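Long-range contacts in putative P450-like enzyme (Streptomyces himastatinicus ATCC 53653, PDB 5Z9I), which binds heme b and, as a member of the cytochrome P450 family, probably acts as a monooxygenase: residues 154-159 and 233-238; 133-138 and 237-242. The protein carries 1 engineered substitution. All blocks are in the same frame, centred on the assembly; numbering follows the deposited sequence.

Of the helices that form these contacts, the chain meets 132-142 first, which supplies residues 133-138 to interaction 2, and then helix 149-164, which supplies 154-159 to interaction 1. It passes through helices 173-202 and 208-214 before entering the long helix 224-255, where both contacts close on successive turns. The loop closed by interaction 1 thus falls within the larger one of interaction 2, and the two share Asn237 and Gly238 at their C-terminal ends. Met156 and His239 pack together between them. Two consecutive helices are tied in this way to the one that runs over the heme, and the iron-bound water lies beside the shared turn.

Interaction 1 (154-159 and 233-238). With HEM (protoporphyrin IX containing Fe), chain B.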
loop_
_atom_site.group_PDB
_atom_site.type_symbol
_atom_site.label_atom_id
_atom_site.label_comp_id
_atom_site.label_asym_id
_atom_site.label_seq_id
_atom_site.Cartn_x
_atom_site.Cartn_y
_atom_site.Cartn_z
ATOM N N GLN A 154 -6.497 6.378 -14.880
ATOM C CA GLN A 154 -6.309 7.817 -15.023
ATOM C C GLN A 154 -6.298 8.509 -13.669
ATOM O O GLN A 154 -5.482 9.401 -13.433
ATOM C CB GLN A 154 -7.409 8.422 -15.891
ATOM C CG GLN A 154 -7.572 7.753 -17.238
ATOM C CD GLN A 154 -8.695 8.369 -18.046
ATOM O OE1 GLN A 154 -9.156 9.480 -17.741
ATOM N NE2 GLN A 154 -9.144 7.659 -19.084
ATOM N N TRP A 155 -7.205 8.087 -12.784
ATOM C CA TRP A 155 -7.315 8.693 -11.461
ATOM C C TRP A 155 -6.030 8.508 -10.686
ATOM O O TRP A 155 -5.446 9.491 -10.211
ATOM C CB TRP A 155 -8.475 8.093 -10.660
ATOM C CG TRP A 155 -9.830 8.568 -11.027
ATOM C CD1 TRP A 155 -10.162 9.606 -11.873
ATOM C CD2 TRP A 155 -11.061 8.025 -10.551
ATOM N NE1 TRP A 155 -11.536 9.735 -11.947
ATOM C CE2 TRP A 155 -12.112 8.777 -11.147
ATOM C CE3 TRP A 155 -11.386 6.968 -9.681
ATOM C CZ2 TRP A 155 -13.461 8.500 -10.900
ATOM C CZ3 TRP A 155 -12.725 6.708 -9.423
ATOM C CH2 TRP A 155 -13.750 7.470 -10.038
ATOM N N MET A 156 -5.600 7.246 -10.554
ATOM C CA MET A 156 -4.360 6.908 -9.838
ATOM C C MET A 156 -3.165 7.644 -10.432
ATOM O O MET A 156 -2.340 8.171 -9.686
ATOM C CB MET A 156 -4.103 5.389 -9.860
ATOM C CG MET A 156 -5.376 4.534 -9.737
ATOM S SD MET A 156 -6.246 4.387 -8.138
ATOM C CE MET A 156 -7.159 5.909 -7.903
ATOM N N ASP A 157 -3.073 7.674 -11.766
ATOM C CA ASP A 157 -2.027 8.434 -12.470
ATOM C C ASP A 157 -1.983 9.892 -12.038
ATOM O O ASP A 157 -0.904 10.475 -11.876
ATOM C CB ASP A 157 -2.229 8.384 -13.986
ATOM C CG ASP A 157 -1.849 7.047 -14.585
ATOM O OD1 ASP A 157 -1.369 6.168 -13.837
ATOM O OD2 ASP A 157 -2.021 6.891 -15.814
ATOM N N LYS A 158 -3.165 10.476 -11.875
ATOM C CA LYS A 158 -3.277 11.856 -11.435
ATOM C C LYS A 158 -2.775 11.999 -10.013
ATOM O O LYS A 158 -2.024 12.929 -9.704
ATOM C CB LYS A 158 -4.719 12.340 -11.544
ATOM C CG LYS A 158 -5.080 12.861 -12.926
ATOM C CD LYS A 158 -6.534 13.273 -12.977
ATOM C CE LYS A 158 -6.899 13.860 -14.311
ATOM N NZ LYS A 158 -8.361 14.104 -14.351
ATOM N N MET A 159 -3.180 11.064 -9.154
ATOM C CA MET A 159 -2.768 11.072 -7.755
ATOM C C MET A 159 -1.263 10.896 -7.583
ATOM O O MET A 159 -0.655 11.519 -6.715
ATOM C CB MET A 159 -3.493 9.979 -6.990
ATOM C CG MET A 159 -4.981 9.973 -7.206
ATOM S SD MET A 159 -5.746 8.930 -5.963
ATOM C CE MET A 159 -4.856 9.502 -4.520
ATOM N N ARG A 233 -10.634 5.180 -0.349
ATOM C CA ARG A 233 -9.512 4.748 0.467
ATOM C C ARG A 233 -9.025 3.328 0.059
ATOM O O ARG A 233 -7.815 3.075 -0.033
ATOM C CB ARG A 233 -9.894 4.807 1.954
ATOM C CG ARG A 233 -8.959 4.018 2.947
ATOM C CD ARG A 233 -7.549 4.599 2.988
ATOM N NE ARG A 233 -7.531 6.029 3.308
ATOM C CZ ARG A 233 -6.593 6.884 2.883
ATOM N NH1 ARG A 233 -5.599 6.452 2.095
ATOM N NH2 ARG A 233 -6.655 8.180 3.215
ATOM N N LEU A 234 -9.968 2.428 -0.209
ATOM C CA LEU A 234 -9.647 1.059 -0.630
ATOM C C LEU A 234 -8.943 1.074 -1.977
ATOM O O LEU A 234 -7.959 0.397 -2.183
ATOM C CB LEU A 234 -10.905 0.214 -0.712
ATOM C CG LEU A 234 -11.587 -0.030 0.635
ATOM C CD1 LEU A 234 -12.949 -0.619 0.388
ATOM C CD2 LEU A 234 -10.742 -0.946 1.510
ATOM N N LEU A 235 -9.460 1.884 -2.880
ATOM C CA LEU A 235 -8.862 2.074 -4.176
ATOM C C LEU A 235 -7.409 2.554 -4.060
ATOM O O LEU A 235 -6.516 1.928 -4.626
ATOM C CB LEU A 235 -9.698 3.063 -4.990
ATOM C CG LEU A 235 -9.477 3.052 -6.487
ATOM C CD1 LEU A 235 -9.743 1.646 -7.039
ATOM C CD2 LEU A 235 -10.398 4.091 -7.154
ATOM N N VAL A 236 -7.155 3.626 -3.304
ATOM C CA VAL A 236 -5.792 4.155 -3.240
ATOM C C VAL A 236 -4.867 3.260 -2.408
ATOM O O VAL A 236 -3.661 3.223 -2.632
ATOM C CB VAL A 236 -5.742 5.616 -2.696
ATOM C CG1 VAL A 236 -6.660 6.516 -3.498
ATOM C CG2 VAL A 236 -6.118 5.688 -1.258
ATOM N N ASN A 237 -5.420 2.545 -1.446
ATOM C CA ASN A 237 -4.586 1.679 -0.630
ATOM C C ASN A 237 -4.366 0.310 -1.293
ATOM O O ASN A 237 -3.455 -0.424 -0.948
ATOM C CB ASN A 237 -5.208 1.465 0.750
ATOM C CG ASN A 237 -4.868 2.562 1.719
ATOM O OD1 ASN A 237 -4.612 3.691 1.329
ATOM N ND2 ASN A 237 -4.912 2.242 3.010
ATOM N N GLY A 238 -5.233 -0.030 -2.227
ATOM C CA GLY A 238 -5.242 -1.372 -2.753
ATOM C C GLY A 238 -4.087 -1.626 -3.696
ATOM O O GLY A 238 -3.111 -2.314 -3.352
HETATM C CHA HEM B . -3.650 -0.003 6.046
HETATM C CHB HEM B . 0.180 -1.411 3.679
HETATM C CHC HEM B . -2.629 -3.617 0.495
HETATM C CHD HEM B . -6.358 -1.531 2.476
HETATM C C1A HEM B . -2.375 -0.269 5.700
HETATM C C2A HEM B . -1.296 0.135 6.448
HETATM C C3A HEM B . -0.226 -0.244 5.768
HETATM C C4A HEM B . -0.645 -0.864 4.616
HETATM C CMA HEM B . 1.200 -0.058 6.138
HETATM C CAA HEM B . -1.350 0.854 7.773
HETATM C CBA HEM B . -1.173 2.358 7.719
HETATM C CGA HEM B . -1.124 3.019 9.067
HETATM O O1A HEM B . -1.241 4.208 9.164
HETATM O O2A HEM B . -0.954 2.404 10.082
HETATM C C1B HEM B . -0.284 -2.152 2.599
HETATM C C2B HEM B . 0.561 -2.783 1.708
HETATM C C3B HEM B . -0.211 -3.397 0.818
HETATM C C4B HEM B . -1.564 -3.144 1.201
HETATM C CMB HEM B . 2.041 -2.745 1.749
HETATM C CAB HEM B . 0.112 -4.250 -0.311
HETATM C CBB HEM B . 1.278 -4.746 -0.546
HETATM C C1C HEM B . -3.906 -3.249 0.748
HETATM C C2C HEM B . -5.008 -3.616 0.044
HETATM C C3C HEM B . -6.057 -2.995 0.602
HETATM C C4C HEM B . -5.571 -2.258 1.648
HETATM C CMC HEM B . -5.008 -4.518 -1.125
HETATM C CAC HEM B . -7.482 -3.066 0.305
HETATM C CBC HEM B . -8.032 -3.925 -0.489
HETATM C C1D HEM B . -5.886 -0.956 3.616
HETATM C C2D HEM B . -6.760 -0.252 4.489
HETATM C C3D HEM B . -6.027 0.155 5.480
HETATM C C4D HEM B . -4.691 -0.297 5.209
HETATM C CMD HEM B . -8.220 -0.027 4.320
HETATM C CAD HEM B . -6.518 0.971 6.622
HETATM C CBD HEM B . -6.784 0.176 7.867
HETATM C CGD HEM B . -7.087 1.022 9.056
HETATM O O1D HEM B . -6.739 2.170 9.179
HETATM O O2D HEM B . -7.700 0.550 9.951
HETATM N NA HEM B . -1.962 -0.865 4.577
HETATM N NB HEM B . -1.523 -2.397 2.264
HETATM N NC HEM B . -4.262 -2.430 1.711
HETATM N ND HEM B . -4.661 -0.959 4.076
HETATM FE FE HEM B . -3.165 -1.715 3.303
HETATM O O HOH W 1 -2.421 0.303 1.977
#
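Met156 and Leu235 join two helices of the P450 fold, 149-164, probably the F helix, and 224-255, the long distal helix, whose segments cross at -70° with their axes 11.2 Å apart. Bent at chi2 and chi3 (-74° and 77°), the Met156 chain curls its methyl back onto the leucine, CE reaching Leu235 CD2 at 3.8 Å. That same branch meets the benzene side of Trp155 in the ring plane, 4.0 Å from CE3, so the indole offers an edge and not a face; its NE1 turns elsewhere, to Glu188 of helix 173-202. Met159 comes in at about a right angle to Val236, placing SD 3.6 Å from CG1, and CE touches the same methyl. The surface between the segments is purely apolar. Beyond it, on the heme side of helix 224-255, Asn237 OD1 accepts a bond from Arg233 NH1 at 3.0 Å, lying nearly in the guanidinium plane, while Arg233 NH2 makes a salt bridge to Asp74. A leucine in place of Asn237 would probably leave Arg233 NH1 without this acceptor and the porphyrin without its amide neighbour. The other end of the amide rests on the porphyrin, with Asn237 ND2 3.4 Å from the heme nitrogen ND.

Interaction 2 (133-138 and 237-242); sequences LPLIMI and NGHLTT. With HEM (protoporphyrin IX containing Fe), chain B.
The distal heme pocket is backed here by the packing of His239 against Pro134 and Leu135, where 237-242, in the kinked middle of helix 224-255, runs nearly antiparallel to 133-138 of helix 132-142, at 160°. CG of His239 stands between its backbone N and carbonyl carbon (chi1 89°), which lays the imidazole alongside Leu135, the two side chains pointing the same way. Leu135 CD1 sits over one ring face in a CH-pi contact, 4.2 Å from the centroid of His239. ND1, closed in by the contact, has no polar partner in the model; Met156 of helix 149-164 adds further packing to the ring. Pro134 comes across His239 at about a right angle, its CG 3.3 Å from the carbonyl O of His239, and its CB meets Thr242 CB at 3.7 Å. At Gly238 a CB would press on Ile138 CD1, the methyl that reaches the heme vinyl carbon CBC at 3.4 Å. Thr242 OG1 donates to Gly238 O at 3.0 Å. On the heme side, Asn237 O accepts a bond of 3.2 Å from the water bound to iron, and Thr241 OG1 lies 3.2 Å from porphyrin C3B. The kink, Gly238 and the Thr241-Thr242 pair match the signature of the P450 distal helix at its oxygen-binding groove, although Leu240 stands where that signature usually has an acid.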
loop_
_atom_site.group_PDB
_atom_site.type_symbol
_atom_site.label_atom_id
_atom_site.label_comp_id
_atom_site.label_asym_id
_atom_site.label_seq_id
_atom_site.Cartn_x
_atom_site.Cartn_y
_atom_site.Cartn_z
ATOM N N LEU A 133 -2.942 -5.898 -12.673
ATOM C CA LEU A 133 -3.533 -7.030 -11.941
ATOM C C LEU A 133 -4.295 -6.590 -10.662
ATOM O O LEU A 133 -5.474 -6.855 -10.554
ATOM C CB LEU A 133 -2.465 -8.078 -11.599
ATOM C CG LEU A 133 -2.926 -9.221 -10.686
ATOM C CD1 LEU A 133 -3.956 -10.082 -11.390
ATOM C CD2 LEU A 133 -1.735 -10.068 -10.235
ATOM N N PRO A 134 -3.641 -5.888 -9.719
ATOM C CA PRO A 134 -4.408 -5.463 -8.530
ATOM C C PRO A 134 -5.453 -4.350 -8.784
ATOM O O PRO A 134 -6.424 -4.248 -8.032
ATOM C CB PRO A 134 -3.315 -4.967 -7.569
ATOM C CG PRO A 134 -2.201 -4.534 -8.468
ATOM C CD PRO A 134 -2.227 -5.473 -9.633
ATOM N N LEU A 135 -5.260 -3.525 -9.810
ATOM C CA LEU A 135 -6.297 -2.558 -10.165
ATOM C C LEU A 135 -7.560 -3.310 -10.604
ATOM O O LEU A 135 -8.655 -3.010 -10.158
ATOM C CB LEU A 135 -5.820 -1.619 -11.272
ATOM C CG LEU A 135 -6.812 -0.531 -11.696
ATOM C CD1 LEU A 135 -7.348 0.188 -10.473
ATOM C CD2 LEU A 135 -6.136 0.452 -12.670
ATOM N N ILE A 136 -7.402 -4.290 -11.484
ATOM C CA ILE A 136 -8.529 -5.112 -11.908
ATOM C C ILE A 136 -9.151 -5.850 -10.706
ATOM O O ILE A 136 -10.366 -5.925 -10.590
ATOM C CB ILE A 136 -8.093 -6.135 -13.005
ATOM C CG1 ILE A 136 -7.647 -5.409 -14.288
ATOM C CG2 ILE A 136 -9.190 -7.123 -13.303
ATOM C CD1 ILE A 136 -7.024 -6.332 -15.355
ATOM N N MET A 137 -8.336 -6.370 -9.792
ATOM C CA MET A 137 -8.905 -7.111 -8.655
ATOM C C MET A 137 -9.679 -6.198 -7.694
ATOM O O MET A 137 -10.749 -6.567 -7.243
ATOM C CB MET A 137 -7.822 -7.866 -7.883
ATOM C CG MET A 137 -8.223 -9.293 -7.531
ATOM S SD MET A 137 -8.183 -10.342 -8.994
ATOM C CE MET A 137 -6.742 -9.626 -9.678
ATOM N N ILE A 138 -9.151 -5.011 -7.379
ATOM C CA ILE A 138 -9.851 -4.147 -6.431
ATOM C C ILE A 138 -11.122 -3.607 -7.102
ATOM O O ILE A 138 -12.145 -3.450 -6.448
ATOM C CB ILE A 138 -8.963 -3.000 -5.912
ATOM C CG1 ILE A 138 -9.628 -2.302 -4.724
ATOM C CG2 ILE A 138 -8.663 -1.991 -7.015
ATOM C CD1 ILE A 138 -9.549 -3.104 -3.437
ATOM N N ASN A 237 -5.420 2.545 -1.446
ATOM C CA ASN A 237 -4.586 1.679 -0.630
ATOM C C ASN A 237 -4.366 0.310 -1.293
ATOM O O ASN A 237 -3.455 -0.424 -0.948
ATOM C CB ASN A 237 -5.208 1.465 0.750
ATOM C CG ASN A 237 -4.868 2.562 1.719
ATOM O OD1 ASN A 237 -4.612 3.691 1.329
ATOM N ND2 ASN A 237 -4.912 2.242 3.010
ATOM N N GLY A 238 -5.233 -0.030 -2.227
ATOM C CA GLY A 238 -5.242 -1.372 -2.753
ATOM C C GLY A 238 -4.087 -1.626 -3.696
ATOM O O GLY A 238 -3.111 -2.314 -3.352
ATOM N N HIS A 239 -4.169 -1.031 -4.874
ATOM C CA HIS A 239 -3.521 -1.658 -6.017
ATOM C C HIS A 239 -2.043 -1.256 -6.167
ATOM O O HIS A 239 -1.225 -2.129 -6.366
ATOM C CB HIS A 239 -4.344 -1.397 -7.300
ATOM C CG HIS A 239 -3.987 -0.142 -8.021
ATOM N ND1 HIS A 239 -3.118 -0.117 -9.093
ATOM C CD2 HIS A 239 -4.394 1.136 -7.835
ATOM C CE1 HIS A 239 -2.990 1.123 -9.524
ATOM N NE2 HIS A 239 -3.751 1.903 -8.773
ATOM N N LEU A 240 -1.690 0.012 -5.984
ATOM C CA LEU A 240 -0.301 0.448 -6.215
ATOM C C LEU A 240 0.742 -0.218 -5.282
ATOM O O LEU A 240 1.839 -0.561 -5.706
ATOM C CB LEU A 240 -0.200 1.962 -6.076
ATOM C CG LEU A 240 1.155 2.532 -6.440
ATOM C CD1 LEU A 240 1.458 2.224 -7.892
ATOM C CD2 LEU A 240 1.123 4.024 -6.206
ATOM N N THR A 241 0.397 -0.400 -4.014
ATOM C CA THR A 241 1.286 -1.110 -3.089
ATOM C C THR A 241 1.426 -2.598 -3.464
ATOM O O THR A 241 2.502 -3.174 -3.346
ATOM C CB THR A 241 0.773 -1.016 -1.664
ATOM O OG1 THR A 241 -0.610 -1.384 -1.674
ATOM C CG2 THR A 241 0.915 0.406 -1.150
ATOM N N THR A 242 0.337 -3.195 -3.940
ATOM C CA THR A 242 0.340 -4.602 -4.354
ATOM C C THR A 242 1.165 -4.734 -5.643
ATOM O O THR A 242 1.931 -5.679 -5.787
ATOM C CB THR A 242 -1.093 -5.149 -4.564
ATOM O OG1 THR A 242 -1.831 -5.046 -3.342
ATOM C CG2 THR A 242 -1.058 -6.607 -4.965
HETATM C CHA HEM B . -3.650 -0.003 6.046
HETATM C CHB HEM B . 0.180 -1.411 3.679
HETATM C CHC HEM B . -2.629 -3.617 0.495
HETATM C CHD HEM B . -6.358 -1.531 2.476
HETATM C C1A HEM B . -2.375 -0.269 5.700
HETATM C C2A HEM B . -1.296 0.135 6.448
HETATM C C3A HEM B . -0.226 -0.244 5.768
HETATM C C4A HEM B . -0.645 -0.864 4.616
HETATM C CMA HEM B . 1.200 -0.058 6.138
HETATM C CAA HEM B . -1.350 0.854 7.773
HETATM C CBA HEM B . -1.173 2.358 7.719
HETATM C CGA HEM B . -1.124 3.019 9.067
HETATM O O1A HEM B . -1.241 4.208 9.164
HETATM O O2A HEM B . -0.954 2.404 10.082
HETATM C C1B HEM B . -0.284 -2.152 2.599
HETATM C C2B HEM B . 0.561 -2.783 1.708
HETATM C C3B HEM B . -0.211 -3.397 0.818
HETATM C C4B HEM B . -1.564 -3.144 1.201
HETATM C CMB HEM B . 2.041 -2.745 1.749
HETATM C CAB HEM B . 0.112 -4.250 -0.311
HETATM C CBB HEM B . 1.278 -4.746 -0.546
HETATM C C1C HEM B . -3.906 -3.249 0.748
HETATM C C2C HEM B . -5.008 -3.616 0.044
HETATM C C3C HEM B . -6.057 -2.995 0.602
HETATM C C4C HEM B . -5.571 -2.258 1.648
HETATM C CMC HEM B . -5.008 -4.518 -1.125
HETATM C CAC HEM B . -7.482 -3.066 0.305
HETATM C CBC HEM B . -8.032 -3.925 -0.489
HETATM C C1D HEM B . -5.886 -0.956 3.616
HETATM C C2D HEM B . -6.760 -0.252 4.489
HETATM C C3D HEM B . -6.027 0.155 5.480
HETATM C C4D HEM B . -4.691 -0.297 5.209
HETATM C CMD HEM B . -8.220 -0.027 4.320
HETATM C CAD HEM B . -6.518 0.971 6.622
HETATM C CBD HEM B . -6.784 0.176 7.867
HETATM C CGD HEM B . -7.087 1.022 9.056
HETATM O O1D HEM B . -6.739 2.170 9.179
HETATM O O2D HEM B . -7.700 0.550 9.951
HETATM N NA HEM B . -1.962 -0.865 4.577
HETATM N NB HEM B . -1.523 -2.397 2.264
HETATM N NC HEM B . -4.262 -2.430 1.711
HETATM N ND HEM B . -4.661 -0.959 4.076
HETATM FE FE HEM B . -3.165 -1.715 3.303
HETATM O O HOH W 1 -2.421 0.303 1.977
#